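Local coordinates for polymeric Immunoglobulin Receptor (Oncorhynchus mykiss, PDB 5F1S), which probably binds polymeric immunoglobulins through its immunoglobulin-like ectodomain and, as secretory component, serves mucosal immunity, at residues A[161-173]-A[177-189]. Sequence-based numbering, arbitrary orientation.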
loop_
_atom_site.group_PDB
_atom_site.type_symbol
_atom_site.label_atom_id
_atom_site.label_comp_id
_atom_site.label_asym_id
_atom_site.label_seq_id
_atom_site.Cartn_x
_atom_site.Cartn_y
_atom_site.Cartn_z
ATOM N N GLU A 161 19.355 2.914 15.510
ATOM C CA GLU A 161 19.633 2.119 14.327
ATOM C C GLU A 161 18.414 1.340 13.820
ATOM O O GLU A 161 18.563 0.526 12.906
ATOM C CB GLU A 161 20.765 1.135 14.607
ATOM C CG GLU A 161 22.108 1.800 14.888
ATOM C CD GLU A 161 23.188 0.791 15.221
ATOM O OE1 GLU A 161 22.841 -0.375 15.517
ATOM O OE2 GLU A 161 24.382 1.161 15.181
ATOM N N GLY A 162 17.235 1.555 14.397
ATOM C CA GLY A 162 16.050 0.832 13.965
ATOM C C GLY A 162 15.916 -0.571 14.526
ATOM O O GLY A 162 15.259 -1.421 13.908
ATOM N N ARG A 163 16.504 -0.843 15.693
ATOM C CA ARG A 163 16.617 -2.206 16.196
ATOM C C ARG A 163 16.160 -2.297 17.636
ATOM O O ARG A 163 16.350 -1.366 18.429
ATOM C CB ARG A 163 18.063 -2.745 16.070
ATOM C CG ARG A 163 18.427 -2.963 14.620
ATOM C CD ARG A 163 19.680 -3.783 14.359
ATOM N NE ARG A 163 19.828 -3.988 12.913
ATOM C CZ ARG A 163 20.898 -4.513 12.324
ATOM N NH1 ARG A 163 21.936 -4.900 13.054
ATOM N NH2 ARG A 163 20.932 -4.649 11.002
ATOM N N TYR A 164 15.524 -3.423 17.958
ATOM C CA TYR A 164 15.200 -3.794 19.326
ATOM C C TYR A 164 15.341 -5.296 19.390
ATOM O O TYR A 164 14.918 -6.007 18.472
ATOM C CB TYR A 164 13.787 -3.391 19.775
ATOM C CG TYR A 164 13.484 -3.949 21.155
ATOM C CD1 TYR A 164 13.686 -3.170 22.295
ATOM C CD2 TYR A 164 13.047 -5.263 21.321
ATOM C CE1 TYR A 164 13.460 -3.671 23.559
ATOM C CE2 TYR A 164 12.838 -5.784 22.580
ATOM C CZ TYR A 164 13.047 -4.984 23.701
ATOM O OH TYR A 164 12.822 -5.484 24.958
ATOM N N GLU A 165 15.953 -5.792 20.457
ATOM C CA GLU A 165 16.038 -7.238 20.591
ATOM C C GLU A 165 16.149 -7.598 22.063
ATOM O O GLU A 165 16.935 -6.987 22.792
ATOM C CB GLU A 165 17.213 -7.808 19.799
ATOM C CG GLU A 165 17.321 -9.324 19.933
ATOM C CD GLU A 165 18.019 -10.023 18.757
ATOM O OE1 GLU A 165 17.458 -11.029 18.237
ATOM O OE2 GLU A 165 19.134 -9.592 18.381
ATOM N N ASP A 166 15.316 -8.541 22.492
ATOM C CA ASP A 166 15.463 -9.198 23.790
ATOM C C ASP A 166 15.224 -10.689 23.567
ATOM O O ASP A 166 15.289 -11.192 22.442
ATOM C CB ASP A 166 14.563 -8.559 24.862
ATOM C CG ASP A 166 13.081 -8.781 24.619
ATOM O OD1 ASP A 166 12.752 -9.715 23.898
ATOM O OD2 ASP A 166 12.258 -8.005 25.164
ATOM N N GLN A 167 15.010 -11.438 24.651
ATOM C CA GLN A 167 14.917 -12.890 24.529
ATOM C C GLN A 167 13.699 -13.315 23.723
ATOM O O GLN A 167 13.714 -14.370 23.080
ATOM C CB GLN A 167 14.845 -13.527 25.917
ATOM C CG GLN A 167 16.151 -13.588 26.648
ATOM C CD GLN A 167 15.979 -14.320 27.949
ATOM O OE1 GLN A 167 15.594 -13.729 28.961
ATOM N NE2 GLN A 167 16.210 -15.632 27.922
ATOM N N ALA A 168 12.652 -12.509 23.749
ATOM C CA ALA A 168 11.352 -12.885 23.202
ATOM C C ALA A 168 11.011 -12.224 21.872
ATOM O O ALA A 168 10.238 -12.793 21.086
ATOM C CB ALA A 168 10.258 -12.514 24.198
ATOM N N VAL A 169 11.545 -11.036 21.610
ATOM C CA VAL A 169 11.052 -10.195 20.524
ATOM C C VAL A 169 12.229 -9.516 19.846
ATOM O O VAL A 169 13.131 -9.015 20.522
ATOM C CB VAL A 169 10.062 -9.143 21.056
ATOM C CG1 VAL A 169 9.640 -8.181 19.927
ATOM C CG2 VAL A 169 8.840 -9.825 21.710
ATOM N N GLU A 170 12.204 -9.483 18.514
ATOM C CA GLU A 170 13.107 -8.639 17.742
ATOM C C GLU A 170 12.293 -7.691 16.860
ATOM O O GLU A 170 11.291 -8.089 16.249
ATOM C CB GLU A 170 14.051 -9.468 16.890
ATOM C CG GLU A 170 14.999 -8.602 16.008
ATOM C CD GLU A 170 15.812 -9.407 15.015
ATOM O OE1 GLU A 170 15.886 -10.643 15.176
ATOM O OE2 GLU A 170 16.371 -8.797 14.065
ATOM N N ILE A 171 12.702 -6.426 16.826
ATOM C CA ILE A 171 12.144 -5.471 15.881
ATOM C C ILE A 171 13.262 -5.005 14.969
ATOM O O ILE A 171 14.354 -4.661 15.449
ATOM C CB ILE A 171 11.485 -4.282 16.594
ATOM C CG1 ILE A 171 10.496 -4.748 17.662
ATOM C CG2 ILE A 171 10.809 -3.378 15.554
ATOM C CD1 ILE A 171 9.943 -3.619 18.570
ATOM N N ARG A 172 12.982 -4.987 13.663
ATOM C CA ARG A 172 13.914 -4.510 12.653
ATOM C C ARG A 172 13.174 -3.540 11.744
ATOM O O ARG A 172 12.282 -3.941 10.981
ATOM C CB ARG A 172 14.510 -5.668 11.860
ATOM C CG ARG A 172 15.534 -5.217 10.818
ATOM C CD ARG A 172 16.200 -6.394 10.132
ATOM N NE ARG A 172 17.198 -5.958 9.158
ATOM C CZ ARG A 172 17.979 -6.780 8.461
ATOM N NH1 ARG A 172 17.889 -8.092 8.624
ATOM N NH2 ARG A 172 18.854 -6.286 7.599
ATOM N N ASP A 173 13.563 -2.278 11.818
ATOM C CA ASP A 173 13.038 -1.207 10.979
ATOM C C ASP A 173 13.955 -1.029 9.783
ATOM O O ASP A 173 15.159 -0.835 9.965
ATOM C CB ASP A 173 12.974 0.063 11.819
ATOM C CG ASP A 173 12.379 1.263 11.082
ATOM O OD1 ASP A 173 11.957 1.107 9.917
ATOM O OD2 ASP A 173 12.333 2.363 11.682
ATOM N N LYS A 177 10.307 2.035 4.880
ATOM C CA LYS A 177 8.930 1.645 4.528
ATOM C C LYS A 177 8.237 0.766 5.559
ATOM O O LYS A 177 7.010 0.710 5.542
ATOM C CB LYS A 177 8.891 0.843 3.196
ATOM C CG LYS A 177 9.447 1.473 1.977
ATOM C CD LYS A 177 9.098 0.622 0.745
ATOM C CE LYS A 177 9.603 -0.824 0.814
ATOM N NZ LYS A 177 9.340 -1.547 -0.488
ATOM N N ALA A 178 8.959 -0.023 6.357
ATOM C CA ALA A 178 8.340 -1.095 7.113
ATOM C C ALA A 178 9.241 -1.464 8.259
ATOM O O ALA A 178 10.467 -1.336 8.163
ATOM C CB ALA A 178 8.105 -2.355 6.270
ATOM N N PHE A 179 8.628 -1.941 9.344
ATOM C CA PHE A 179 9.401 -2.596 10.390
ATOM C C PHE A 179 8.748 -3.919 10.713
ATOM O O PHE A 179 7.529 -4.040 10.641
ATOM C CB PHE A 179 9.575 -1.678 11.643
ATOM C CG PHE A 179 8.293 -1.258 12.371
ATOM C CD1 PHE A 179 7.871 -1.926 13.514
ATOM C CD2 PHE A 179 7.600 -0.141 11.985
ATOM C CE1 PHE A 179 6.759 -1.513 14.213
ATOM C CE2 PHE A 179 6.480 0.290 12.685
ATOM C CZ PHE A 179 6.062 -0.394 13.810
ATOM N N THR A 180 9.564 -4.935 10.942
ATOM C CA THR A 180 9.071 -6.275 11.244
ATOM C C THR A 180 9.253 -6.542 12.725
ATOM O O THR A 180 10.275 -6.179 13.313
ATOM C CB THR A 180 9.808 -7.345 10.438
ATOM O OG1 THR A 180 11.210 -7.261 10.716
ATOM C CG2 THR A 180 9.600 -7.110 8.956
ATOM N N VAL A 181 8.264 -7.197 13.313
ATOM C CA VAL A 181 8.291 -7.577 14.718
ATOM C C VAL A 181 8.293 -9.097 14.712
ATOM O O VAL A 181 7.356 -9.722 14.207
ATOM C CB VAL A 181 7.099 -7.013 15.516
ATOM C CG1 VAL A 181 7.149 -7.441 17.003
ATOM C CG2 VAL A 181 7.014 -5.501 15.424
ATOM N N THR A 182 9.356 -9.703 15.229
ATOM C CA THR A 182 9.433 -11.155 15.308
ATOM C C THR A 182 9.197 -11.571 16.750
ATOM O O THR A 182 9.939 -11.156 17.641
ATOM C CB THR A 182 10.784 -11.675 14.802
ATOM O OG1 THR A 182 10.917 -11.330 13.431
ATOM C CG2 THR A 182 10.842 -13.195 14.914
ATOM N N LEU A 183 8.125 -12.338 16.975
ATOM C CA LEU A 183 7.840 -12.975 18.256
ATOM C C LEU A 183 8.515 -14.341 18.210
ATOM O O LEU A 183 8.112 -15.212 17.437
ATOM C CB LEU A 183 6.334 -13.098 18.471
ATOM C CG LEU A 183 5.583 -11.790 18.184
ATOM C CD1 LEU A 183 4.089 -11.921 18.491
ATOM C CD2 LEU A 183 6.104 -10.712 18.999
ATOM N N LYS A 184 9.582 -14.503 19.001
ATOM C CA LYS A 184 10.540 -15.568 18.749
ATOM C C LYS A 184 10.055 -16.915 19.254
ATOM O O LYS A 184 10.377 -17.950 18.646
ATOM C CB LYS A 184 11.877 -15.212 19.397
ATOM C CG LYS A 184 12.789 -14.454 18.461
ATOM C CD LYS A 184 13.568 -13.348 19.164
ATOM C CE LYS A 184 14.751 -13.844 19.902
ATOM N NZ LYS A 184 15.774 -12.759 20.030
ATOM N N GLY A 185 9.289 -16.932 20.339
ATOM C CA GLY A 185 8.779 -18.191 20.848
ATOM C C GLY A 185 7.478 -18.013 21.603
ATOM O O GLY A 185 7.459 -17.730 22.805
ATOM N N LEU A 186 6.378 -18.197 20.888
ATOM C CA LEU A 186 5.063 -17.826 21.402
ATOM C C LEU A 186 4.703 -18.616 22.650
ATOM O O LEU A 186 4.923 -19.820 22.724
ATOM C CB LEU A 186 4.008 -18.069 20.318
ATOM C CG LEU A 186 4.088 -17.142 19.087
ATOM C CD1 LEU A 186 3.292 -17.700 17.958
ATOM C CD2 LEU A 186 3.614 -15.704 19.392
ATOM N N ALA A 187 4.128 -17.927 23.621
ATOM C CA ALA A 187 3.500 -18.549 24.772
ATOM C C ALA A 187 2.013 -18.236 24.714
ATOM O O ALA A 187 1.603 -17.209 24.165
ATOM C CB ALA A 187 4.108 -18.034 26.074
ATOM N N ARG A 188 1.191 -19.131 25.262
ATOM C CA ARG A 188 -0.235 -18.945 25.066
ATOM C C ARG A 188 -0.746 -17.690 25.724
ATOM O O ARG A 188 -1.740 -17.126 25.250
ATOM C CB ARG A 188 -1.017 -20.180 25.530
ATOM C CG ARG A 188 -1.440 -20.983 24.290
ATOM C CD ARG A 188 -1.997 -22.313 24.591
ATOM N NE ARG A 188 -0.966 -23.251 25.000
ATOM C CZ ARG A 188 -1.221 -24.539 25.248
ATOM N NH1 ARG A 188 -2.450 -24.996 25.109
ATOM N NH2 ARG A 188 -0.251 -25.353 25.649
ATOM N N ARG A 189 -0.074 -17.198 26.758
ATOM C CA ARG A 189 -0.479 -15.913 27.316
ATOM C C ARG A 189 -0.238 -14.748 26.352
ATOM O O ARG A 189 -0.777 -13.668 26.587
ATOM C CB ARG A 189 0.256 -15.631 28.632
ATOM C CG ARG A 189 1.738 -15.373 28.474
ATOM C CD ARG A 189 2.479 -15.166 29.818
ATOM N NE ARG A 189 3.914 -15.058 29.551
ATOM C CZ ARG A 189 4.730 -16.098 29.380
ATOM N NH1 ARG A 189 4.265 -17.339 29.480
ATOM N NH2 ARG A 189 6.019 -15.902 29.112
HETATM O O HOH W 1 8.242 -14.634 21.660
HETATM O O HOH W 2 12.063 -8.667 13.197
#
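Two bends in the Lys184 chain, at chi2 (141°) and chi3 (80°), fold it back over the turn at 166-168, while the extended side chain of Glu165 meets it at about a right angle. Lys184 NZ donates to Glu165 OE1 at 3.0 Å, a salt bridge reaching the anti side of the carboxylate from somewhat out of its plane, and to Asp166 O at 2.9 Å, almost in line with that carbonyl. The setting is an antiparallel beta hairpin, strands 169-173 and 178-183, in one sheet of an immunoglobulin V-set domain. Four backbone bonds in the hydrogen-bonded pairs Glu170-Thr182 and Arg172-Thr180 establish the register; the straightest, Thr182 N to Glu170 O, has an N-H...O angle of 173°. Beyond them Lys184 N donates to Ala168 O (2.8 Å), so Lys184 grips the turn by backbone and side chain alike. Cutting this chain back to an alanine is likely to leave Glu165 OE1 without this positive partner and Asp166 O without this donor. Val169, Ile171, Val181 and Leu183 share the inward face, where Trp146 of strand 144-148 packs on the last three. Val169 CG1 meets Val181 CG1 at 3.9 Å, and Ile171 CG2, anti to its own N, lies 3.9 Å from Phe179 CD1. On the other face, water 2 donates to Glu170 O and is hydrogen-bonded to Thr180 OG1 and, at 2.9 Å, to Thr182 OG1.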